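Long-range contacts in beta-fructofuranosidase (Arthrobacter, PDB 3WPU), which is a beta-fructofuranosidase of the levansucrase/invertase family, whose members are built around a five-bladed beta-propeller: residues 20-25 and 323-327; 261-267 and 305-311; 406-411 and 440-446. All blocks are in the same frame, centred on the assembly; numbering follows the deposited sequence.

Contact 1. Residues 20-25 and 323-327; sequences PEDDFT and FLPPI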
loop_
_atom_site.group_PDB
_atom_site.type_symbol
_atom_site.label_atom_id
_atom_site.label_comp_id
_atom_site.label_asym_id
_atom_site.label_seq_id
_atom_site.Cartn_x
_atom_site.Cartn_y
_atom_site.Cartn_z
ATOM N N PRO A 20 -19.391 -10.222 4.504
ATOM C CA PRO A 20 -18.426 -9.282 5.109
ATOM C C PRO A 20 -18.554 -9.179 6.622
ATOM O O PRO A 20 -17.550 -9.009 7.312
ATOM C CB PRO A 20 -18.761 -7.973 4.408
ATOM C CG PRO A 20 -19.112 -8.431 3.051
ATOM C CD PRO A 20 -20.025 -9.627 3.323
ATOM N N GLU A 21 -19.782 -9.348 7.139
ATOM C CA GLU A 21 -20.064 -9.248 8.578
ATOM C C GLU A 21 -19.824 -10.538 9.382
ATOM O O GLU A 21 -19.932 -10.518 10.601
ATOM C CB GLU A 21 -21.531 -8.795 8.780
ATOM C CG GLU A 21 -21.855 -7.458 8.143
ATOM C CD GLU A 21 -22.147 -7.529 6.634
ATOM O OE1 GLU A 21 -22.081 -8.617 6.018
ATOM O OE2 GLU A 21 -22.407 -6.470 6.033
ATOM N N ASP A 22 -19.511 -11.650 8.705
ATOM C CA ASP A 22 -19.233 -12.938 9.338
ATOM C C ASP A 22 -17.913 -12.933 10.091
ATOM O O ASP A 22 -17.103 -12.033 9.916
ATOM C CB ASP A 22 -19.177 -14.060 8.286
ATOM C CG ASP A 22 -20.559 -14.457 7.765
ATOM O OD1 ASP A 22 -21.577 -14.141 8.427
ATOM O OD2 ASP A 22 -20.640 -15.111 6.692
ATOM N N ASP A 23 -17.727 -13.930 10.943
ATOM C CA ASP A 23 -16.577 -13.973 11.846
ATOM C C ASP A 23 -15.370 -14.730 11.320
ATOM O O ASP A 23 -14.319 -14.748 11.976
ATOM C CB ASP A 23 -17.045 -14.526 13.181
ATOM C CG ASP A 23 -18.014 -13.607 13.821
ATOM O OD1 ASP A 23 -19.238 -13.805 13.659
ATOM O OD2 ASP A 23 -17.549 -12.627 14.396
ATOM N N PHE A 24 -15.488 -15.334 10.144
ATOM C CA PHE A 24 -14.388 -16.102 9.608
ATOM C C PHE A 24 -13.183 -15.225 9.309
ATOM O O PHE A 24 -13.296 -14.243 8.588
ATOM C CB PHE A 24 -14.798 -16.783 8.320
ATOM C CG PHE A 24 -13.716 -17.635 7.748
ATOM C CD1 PHE A 24 -13.581 -18.963 8.125
ATOM C CD2 PHE A 24 -12.793 -17.087 6.860
ATOM C CE1 PHE A 24 -12.572 -19.756 7.576
ATOM C CE2 PHE A 24 -11.765 -17.863 6.342
ATOM C CZ PHE A 24 -11.654 -19.199 6.702
ATOM N N THR A 25 -12.035 -15.641 9.812
ATOM C CA THR A 25 -10.758 -14.967 9.540
ATOM C C THR A 25 -9.831 -15.998 8.905
ATOM O O THR A 25 -9.548 -17.056 9.511
ATOM C CB THR A 25 -10.124 -14.447 10.825
ATOM O OG1 THR A 25 -10.957 -13.481 11.460
ATOM C CG2 THR A 25 -8.761 -13.791 10.538
ATOM N N PHE A 323 -16.238 -1.437 12.800
ATOM C CA PHE A 323 -15.316 -2.534 12.641
ATOM C C PHE A 323 -16.080 -3.796 12.287
ATOM O O PHE A 323 -17.226 -4.008 12.745
ATOM C CB PHE A 323 -14.557 -2.816 13.932
ATOM C CG PHE A 323 -13.406 -1.884 14.207
ATOM C CD1 PHE A 323 -12.413 -1.723 13.284
ATOM C CD2 PHE A 323 -13.316 -1.227 15.412
ATOM C CE1 PHE A 323 -11.329 -0.898 13.544
ATOM C CE2 PHE A 323 -12.246 -0.393 15.697
ATOM C CZ PHE A 323 -11.256 -0.231 14.760
ATOM N N LEU A 324 -15.455 -4.613 11.461
ATOM C CA LEU A 324 -15.867 -5.984 11.211
ATOM C C LEU A 324 -14.707 -6.904 11.598
ATOM O O LEU A 324 -13.578 -6.421 11.839
ATOM C CB LEU A 324 -16.260 -6.164 9.744
ATOM C CG LEU A 324 -17.448 -5.323 9.274
ATOM C CD1 LEU A 324 -17.699 -5.464 7.784
ATOM C CD2 LEU A 324 -18.719 -5.664 10.048
ATOM N N PRO A 325 -14.951 -8.222 11.667
ATOM C CA PRO A 325 -13.849 -9.102 12.129
ATOM C C PRO A 325 -12.652 -9.094 11.148
ATOM O O PRO A 325 -12.800 -8.799 9.970
ATOM C CB PRO A 325 -14.531 -10.472 12.248
ATOM C CG PRO A 325 -15.991 -10.124 12.515
ATOM C CD PRO A 325 -16.248 -8.939 11.633
ATOM N N PRO A 326 -11.434 -9.377 11.639
ATOM C CA PRO A 326 -10.325 -9.387 10.696
ATOM C C PRO A 326 -10.500 -10.374 9.540
ATOM O O PRO A 326 -11.115 -11.458 9.703
ATOM C CB PRO A 326 -9.111 -9.810 11.563
ATOM C CG PRO A 326 -9.544 -9.721 12.978
ATOM C CD PRO A 326 -11.051 -9.824 12.990
ATOM N N ILE A 327 -10.021 -10.007 8.370
ATOM C CA ILE A 327 -10.097 -10.923 7.204
ATOM C C ILE A 327 -8.898 -11.830 7.014
ATOM O O ILE A 327 -9.018 -12.878 6.357
ATOM C CB ILE A 327 -10.438 -10.203 5.872
ATOM C CG1 ILE A 327 -9.447 -9.062 5.575
ATOM C CG2 ILE A 327 -11.861 -9.657 5.906
ATOM C CD1 ILE A 327 -9.581 -8.479 4.180
#

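Contact 2. Residues 261-267 and 305-311; sequences MVFEGNS and IGNVGLA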
loop_
_atom_site.group_PDB
_atom_site.type_symbol
_atom_site.label_atom_id
_atom_site.label_comp_id
_atom_site.label_asym_id
_atom_site.label_seq_id
_atom_site.Cartn_x
_atom_site.Cartn_y
_atom_site.Cartn_z
ATOM N N MET A 261 -13.395 -0.828 4.004
ATOM C CA MET A 261 -12.008 -0.405 4.216
ATOM C C MET A 261 -11.226 -1.584 4.752
ATOM O O MET A 261 -11.697 -2.294 5.631
ATOM C CB MET A 261 -11.993 0.735 5.238
ATOM C CG MET A 261 -10.600 1.219 5.710
ATOM S SD MET A 261 -10.733 2.187 7.223
ATOM C CE MET A 261 -11.690 3.607 6.697
ATOM N N VAL A 262 -9.995 -1.748 4.269
ATOM C CA VAL A 262 -9.035 -2.607 4.921
ATOM C C VAL A 262 -7.909 -1.763 5.483
ATOM O O VAL A 262 -7.692 -0.615 5.075
ATOM C CB VAL A 262 -8.484 -3.757 4.022
ATOM C CG1 VAL A 262 -9.600 -4.747 3.690
ATOM C CG2 VAL A 262 -7.868 -3.242 2.750
ATOM N N PHE A 263 -7.267 -2.331 6.487
ATOM C CA PHE A 263 -6.192 -1.652 7.185
ATOM C C PHE A 263 -5.359 -2.699 7.912
ATOM O O PHE A 263 -5.770 -3.839 8.066
ATOM C CB PHE A 263 -6.763 -0.633 8.190
ATOM C CG PHE A 263 -7.780 -1.220 9.121
ATOM C CD1 PHE A 263 -7.393 -1.781 10.325
ATOM C CD2 PHE A 263 -9.108 -1.240 8.777
ATOM C CE1 PHE A 263 -8.303 -2.367 11.166
ATOM C CE2 PHE A 263 -10.035 -1.833 9.622
ATOM C CZ PHE A 263 -9.635 -2.381 10.815
ATOM N N GLU A 264 -4.135 -2.323 8.280
ATOM C CA GLU A 264 -3.299 -3.151 9.119
ATOM C C GLU A 264 -3.669 -3.060 10.590
ATOM O O GLU A 264 -3.820 -1.969 11.132
ATOM C CB GLU A 264 -1.813 -2.731 8.982
ATOM C CG GLU A 264 -0.918 -3.541 9.905
ATOM C CD GLU A 264 0.544 -3.137 9.845
ATOM O OE1 GLU A 264 0.852 -2.128 9.208
ATOM O OE2 GLU A 264 1.364 -3.842 10.476
ATOM N N GLY A 265 -3.771 -4.213 11.237
ATOM C CA GLY A 265 -3.868 -4.310 12.689
ATOM C C GLY A 265 -2.954 -5.384 13.244
ATOM O O GLY A 265 -2.093 -5.931 12.518
ATOM N N ASN A 266 -3.110 -5.674 14.539
ATOM C CA ASN A 266 -2.622 -6.919 15.106
ATOM C C ASN A 266 -3.799 -7.662 15.706
ATOM O O ASN A 266 -4.798 -7.060 16.092
ATOM C CB ASN A 266 -1.605 -6.702 16.230
ATOM C CG ASN A 266 -0.261 -6.146 15.751
ATOM O OD1 ASN A 266 0.359 -5.369 16.454
ATOM N ND2 ASN A 266 0.196 -6.556 14.622
ATOM N N SER A 267 -3.669 -8.979 15.793
ATOM C CA SER A 267 -4.652 -9.784 16.495
ATOM C C SER A 267 -4.751 -9.301 17.943
ATOM O O SER A 267 -3.765 -8.965 18.583
ATOM C CB SER A 267 -4.250 -11.252 16.437
ATOM O OG SER A 267 -4.223 -11.710 15.102
ATOM N N ILE A 305 1.979 -11.317 15.494
ATOM C CA ILE A 305 0.535 -11.606 15.359
ATOM C C ILE A 305 -0.171 -10.488 14.579
ATOM O O ILE A 305 -1.174 -9.880 15.027
ATOM C CB ILE A 305 -0.127 -11.866 16.729
ATOM C CG1 ILE A 305 0.130 -10.704 17.712
ATOM C CG2 ILE A 305 0.367 -13.170 17.325
ATOM C CD1 ILE A 305 -0.655 -10.774 19.000
ATOM N N GLY A 306 0.349 -10.224 13.389
ATOM C CA GLY A 306 -0.232 -9.251 12.504
ATOM C C GLY A 306 -1.571 -9.714 11.974
ATOM O O GLY A 306 -1.814 -10.916 11.851
ATOM N N ASN A 307 -2.410 -8.752 11.659
ATOM C CA ASN A 307 -3.644 -9.029 10.934
ATOM C C ASN A 307 -4.023 -7.944 9.936
ATOM O O ASN A 307 -3.440 -6.846 9.897
ATOM C CB ASN A 307 -4.824 -9.445 11.856
ATOM C CG ASN A 307 -5.416 -8.298 12.680
ATOM O OD1 ASN A 307 -5.039 -7.144 12.539
ATOM N ND2 ASN A 307 -6.378 -8.635 13.546
ATOM N N VAL A 308 -5.035 -8.254 9.135
ATOM C CA VAL A 308 -5.620 -7.308 8.220
ATOM C C VAL A 308 -7.070 -7.180 8.621
ATOM O O VAL A 308 -7.811 -8.163 8.645
ATOM C CB VAL A 308 -5.521 -7.728 6.726
ATOM C CG1 VAL A 308 -6.276 -6.744 5.868
ATOM C CG2 VAL A 308 -4.048 -7.782 6.311
ATOM N N GLY A 309 -7.444 -5.948 8.933
ATOM C CA GLY A 309 -8.803 -5.614 9.346
ATOM C C GLY A 309 -9.719 -5.186 8.231
ATOM O O GLY A 309 -9.296 -4.852 7.127
ATOM N N LEU A 310 -11.022 -5.246 8.529
ATOM C CA LEU A 310 -12.084 -4.805 7.631
ATOM C C LEU A 310 -13.021 -3.895 8.442
ATOM O O LEU A 310 -13.254 -4.130 9.648
ATOM C CB LEU A 310 -12.881 -6.005 7.105
ATOM C CG LEU A 310 -13.885 -5.700 5.988
ATOM C CD1 LEU A 310 -13.236 -5.244 4.689
ATOM C CD2 LEU A 310 -14.782 -6.914 5.743
ATOM N N ALA A 311 -13.510 -2.848 7.791
ATOM C CA ALA A 311 -14.519 -1.966 8.365
ATOM C C ALA A 311 -15.505 -1.612 7.268
ATOM O O ALA A 311 -15.202 -1.686 6.069
ATOM C CB ALA A 311 -13.911 -0.712 8.965
HETATM O O HOH W 1 -6.806 -11.537 14.211
#

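Contact 3. Residues 406-411 and 440-446; sequences PFAPDF and THDDFVR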
loop_
_atom_site.group_PDB
_atom_site.type_symbol
_atom_site.label_atom_id
_atom_site.label_comp_id
_atom_site.label_asym_id
_atom_site.label_seq_id
_atom_site.Cartn_x
_atom_site.Cartn_y
_atom_site.Cartn_z
ATOM N N PRO A 406 18.413 -1.957 6.345
ATOM C CA PRO A 406 18.572 -0.911 5.341
ATOM C C PRO A 406 19.672 0.112 5.656
ATOM O O PRO A 406 20.126 0.792 4.753
ATOM C CB PRO A 406 17.207 -0.215 5.302
ATOM C CG PRO A 406 16.290 -1.064 6.077
ATOM C CD PRO A 406 17.016 -2.116 6.802
ATOM N N PHE A 407 20.065 0.201 6.931
ATOM C CA PHE A 407 21.122 1.092 7.378
ATOM C C PHE A 407 22.426 0.331 7.615
ATOM O O PHE A 407 23.428 0.934 7.974
ATOM C CB PHE A 407 20.705 1.843 8.649
ATOM C CG PHE A 407 20.132 0.961 9.713
ATOM C CD1 PHE A 407 20.961 0.233 10.565
ATOM C CD2 PHE A 407 18.754 0.824 9.840
ATOM C CE1 PHE A 407 20.425 -0.597 11.536
ATOM C CE2 PHE A 407 18.217 -0.011 10.806
ATOM C CZ PHE A 407 19.044 -0.722 11.655
ATOM N N ALA A 408 22.419 -0.978 7.369
ATOM C CA ALA A 408 23.596 -1.834 7.618
ATOM C C ALA A 408 23.462 -3.139 6.821
ATOM O O ALA A 408 23.065 -4.173 7.373
ATOM C CB ALA A 408 23.729 -2.112 9.114
ATOM N N PRO A 409 23.736 -3.077 5.501
ATOM C CA PRO A 409 23.574 -4.268 4.682
ATOM C C PRO A 409 24.496 -5.392 5.105
ATOM O O PRO A 409 25.632 -5.140 5.509
ATOM C CB PRO A 409 23.925 -3.788 3.270
ATOM C CG PRO A 409 23.681 -2.331 3.294
ATOM C CD PRO A 409 23.996 -1.879 4.681
ATOM N N ASP A 410 24.009 -6.619 5.019
ATOM C CA ASP A 410 24.850 -7.787 5.288
ATOM C C ASP A 410 25.875 -8.005 4.169
ATOM O O ASP A 410 25.581 -7.934 2.987
ATOM C CB ASP A 410 24.002 -9.045 5.453
ATOM C CG ASP A 410 24.823 -10.252 5.900
ATOM O OD1 ASP A 410 24.932 -10.483 7.126
ATOM O OD2 ASP A 410 25.306 -10.989 5.025
ATOM N N PHE A 411 27.105 -8.306 4.577
ATOM C CA PHE A 411 28.181 -8.602 3.647
ATOM C C PHE A 411 27.853 -9.556 2.476
ATOM O O PHE A 411 28.348 -9.372 1.372
ATOM C CB PHE A 411 29.359 -9.186 4.450
ATOM C CG PHE A 411 30.602 -9.367 3.643
ATOM C CD1 PHE A 411 30.859 -10.566 2.987
ATOM C CD2 PHE A 411 31.517 -8.331 3.534
ATOM C CE1 PHE A 411 32.011 -10.730 2.235
ATOM C CE2 PHE A 411 32.668 -8.489 2.788
ATOM C CZ PHE A 411 32.911 -9.687 2.133
ATOM N N THR A 440 25.784 -2.384 -1.273
ATOM C CA THR A 440 26.435 -3.368 -0.440
ATOM C C THR A 440 26.854 -2.703 0.865
ATOM O O THR A 440 26.685 -1.488 1.032
ATOM C CB THR A 440 27.666 -3.948 -1.167
ATOM O OG1 THR A 440 28.453 -2.869 -1.675
ATOM C CG2 THR A 440 27.245 -4.804 -2.326
ATOM N N HIS A 441 27.406 -3.499 1.782
ATOM C CA HIS A 441 27.730 -3.054 3.140
ATOM C C HIS A 441 28.631 -1.804 3.176
ATOM O O HIS A 441 28.468 -0.951 4.046
ATOM C CB HIS A 441 28.392 -4.201 3.910
ATOM C CG HIS A 441 29.742 -4.569 3.383
ATOM N ND1 HIS A 441 30.909 -4.164 3.990
ATOM C CD2 HIS A 441 30.109 -5.257 2.277
ATOM C CE1 HIS A 441 31.941 -4.607 3.293
ATOM N NE2 HIS A 441 31.484 -5.268 2.246
ATOM N N ASP A 442 29.553 -1.700 2.230
ATOM C CA ASP A 442 30.500 -0.573 2.163
ATOM C C ASP A 442 30.167 0.452 1.066
ATOM O O ASP A 442 30.945 1.368 0.798
ATOM C CB ASP A 442 31.923 -1.103 1.949
ATOM C CG ASP A 442 32.054 -1.947 0.694
ATOM O OD1 ASP A 442 31.018 -2.331 0.087
ATOM O OD2 ASP A 442 33.209 -2.250 0.316
ATOM N N ASP A 443 29.002 0.322 0.440
ATOM C CA ASP A 443 28.692 1.119 -0.736
ATOM C C ASP A 443 27.190 1.081 -0.988
ATOM O O ASP A 443 26.724 0.461 -1.954
ATOM C CB ASP A 443 29.436 0.589 -1.957
ATOM C CG ASP A 443 29.103 1.347 -3.227
ATOM O OD1 ASP A 443 28.864 2.563 -3.172
ATOM O OD2 ASP A 443 29.067 0.705 -4.295
ATOM N N PHE A 444 26.457 1.753 -0.110
ATOM C CA PHE A 444 25.005 1.807 -0.246
ATOM C C PHE A 444 24.488 3.218 -0.159
ATOM O O PHE A 444 25.166 4.115 0.347
ATOM C CB PHE A 444 24.318 0.904 0.784
ATOM C CG PHE A 444 24.444 1.368 2.221
ATOM C CD1 PHE A 444 23.453 2.164 2.812
ATOM C CD2 PHE A 444 25.527 0.963 3.012
ATOM C CE1 PHE A 444 23.551 2.554 4.135
ATOM C CE2 PHE A 444 25.635 1.359 4.331
ATOM C CZ PHE A 444 24.650 2.150 4.901
ATOM N N VAL A 445 23.255 3.414 -0.634
ATOM C CA VAL A 445 22.629 4.706 -0.617
ATOM C C VAL A 445 21.178 4.516 -0.223
ATOM O O VAL A 445 20.608 3.445 -0.485
ATOM C CB VAL A 445 22.673 5.417 -1.991
ATOM C CG1 VAL A 445 24.109 5.816 -2.328
ATOM C CG2 VAL A 445 22.090 4.575 -3.098
ATOM N N ARG A 446 20.635 5.541 0.425
ATOM C CA ARG A 446 19.206 5.579 0.764
ATOM C C ARG A 446 18.445 6.285 -0.327
ATOM O O ARG A 446 18.951 7.213 -0.968
ATOM C CB ARG A 446 18.984 6.269 2.101
ATOM C CG ARG A 446 19.819 5.704 3.240
ATOM C CD ARG A 446 19.718 4.195 3.410
ATOM N NE ARG A 446 18.419 3.787 3.944
ATOM C CZ ARG A 446 18.108 3.779 5.242
ATOM N NH1 ARG A 446 18.986 4.190 6.142
ATOM N NH2 ARG A 446 16.905 3.351 5.650
HETATM O O HOH W 2 26.823 -6.271 1.125
#

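Contact 1. Residues 20-25 and 323-327
The loop that brings the N-terminal chain into the edge of a propeller blade runs over strand 321-331, with Thr25 bound to Pro326 and the ring of Pro325 set against the bend at Asp22 and Asp23. Thr25 OG1 donates a hydrogen bond to Pro326 O over 2.7 Å. The hydroxyl reaches that oxygen from a position tilted 34° out of the carbonyl plane, at a C=O...OG1 angle of 135°. Thr25 CG2 touches Pro326 O as well, at 3.4 Å, so that both branches of the threonine border this oxygen. A weaker CA-H...O contact from Thr25 CA falls on this oxygen too.

Just beyond Thr25, strand 26-27 joins the sheet as an outermost strand parallel to 321-331, and a backbone bond between Ala26 and Ile327 continues the attachment. Strand 26-27 thus extends a blade whose other strands come from far later in the sequence. Arg379 ties the two segments further, binding Pro20 O and Phe24 O of the loop as well as Pro325 O and Pro326 O.

The ring of Pro325 packs against the loop, its CG 3.4 Å from Asp22 O. Although Asp23 starts out pointing away, a chi1 of -65° places CG beside its own backbone N and brings OD2 to 3.5 Å from Pro325 CG. Leu324 divides its methyl groups between two residues: CD1 packs 3.6 Å from Pro20 O, while CD2 rests 4.1 Å from Glu21 CG. Glu21 and Leu324 lie alongside one another and point the same way. The glutamate chain bends beyond CG, and OE2 forms a salt bridge with Lys312 of the adjoining strand 305-313.

Contact 2. Residues 261-267 and 305-311
Met261 and Ala311, Phe263 and Gly309, and Gly265 and Asn307 form antiparallel hydrogen-bonded pairs, each joined by two backbone bonds. The ladder runs one step further through Ser267 N, which donates to Ile305 O at 2.8 Å. The bond from Phe263 N to Gly309 O is longer, at 3.3 Å, and meets the oxygen from 45° above the carbonyl plane. CA-H...O contacts fill in between, among them Val262 CA to Gly309 O at 3.2 Å.

Apolar contacts differ on the two faces. Phe263 lays its ring across the partner strand, CG standing between the backbone N and carbonyl carbon (chi1 52°). Gly309 CA sits over one ring face, 3.9 Å from the centroid, in a CH-pi contact made possible by the missing side chain, and Ala311 CB lies 4.1 Å from Phe263 CE2. On the sheet face that carries Val262, Val308 and Leu310, Val262 CG1 meets Leu310 CD1 at 3.8 Å, the two side chains slanting across each other, and Val262 CB also packs on Val308 CG1. Tyr233 meets the Phe263 ring edge-to-face.

Polar side chains gather near Ser267. A water donates to Ser267 OG at 2.7 Å and accepts from Asn307 ND2 at 3.0 Å, while Ser267 OG also bonds Asn331 OD1. The two strands, buried throughout and flanked by 245-250 and 321-331, have the antiparallel meander pattern of a propeller blade.

Contact 3. Residues 406-411 and 440-446
Thr440 O lies 3.9 Å from Pro409 CG, where the type I turn 440-443 meets the loop 406-411. The turn is closed by paired backbone bonds between Thr440 and Asp443, and Thr440 OG1 donates to Asp442 OD1. His441 comes next, its CB 3.3 Å from Pro409 O. Its imidazole has Phe411 CD2 over one face and Asp442 OD1 over the opposite one. The two rings meet obliquely, their planes at 44° and their centroids 4.8 Å apart. A water also joins the segments, 2.9 Å from His441 N and 2.8 Å from Asp410 O.

Phe444 points toward the loop and offers a ring face to Pro409, whose CD stands 3.8 Å from the centroid in a CH-pi contact. The CZ end of the same ring reaches Phe407 O. Finally Arg446, bent at chi2 (-52°) and chi3 (-72°), curls so that its guanidinium turns one face to Pro406 O, which sits near the rim of the group, 3.5 Å from Arg446 NE. Salt bridges to Asp436 and Asp108 hold the arginine's two terminal nitrogens. This surface contact lays the long loop between strands 391-394 and 423-425 against strand 443-446, which pairs antiparallel with strand 437-438.

From the N terminus, residues 20-25 are separated by almost 300 residues from 323-327, their partner in contact 1. Within that span, contact 2 closes the much shorter excursion between 261-267 and 305-311. These two share a sheet: strand 305-313 lies between 260-266 and 321-331, and backbone bonds from Leu324 to Leu310 and from Ile327 to Val308 link them, so the N-terminal loop, strand 321-331 and the middle strands of the blade are joined in succession. Contact 3 opens only after both have closed and joins a surface loop to the turn and strand at 440-446, on the opposite side of the chain's centre from contact 1, with about 27 Å between their nearest atoms.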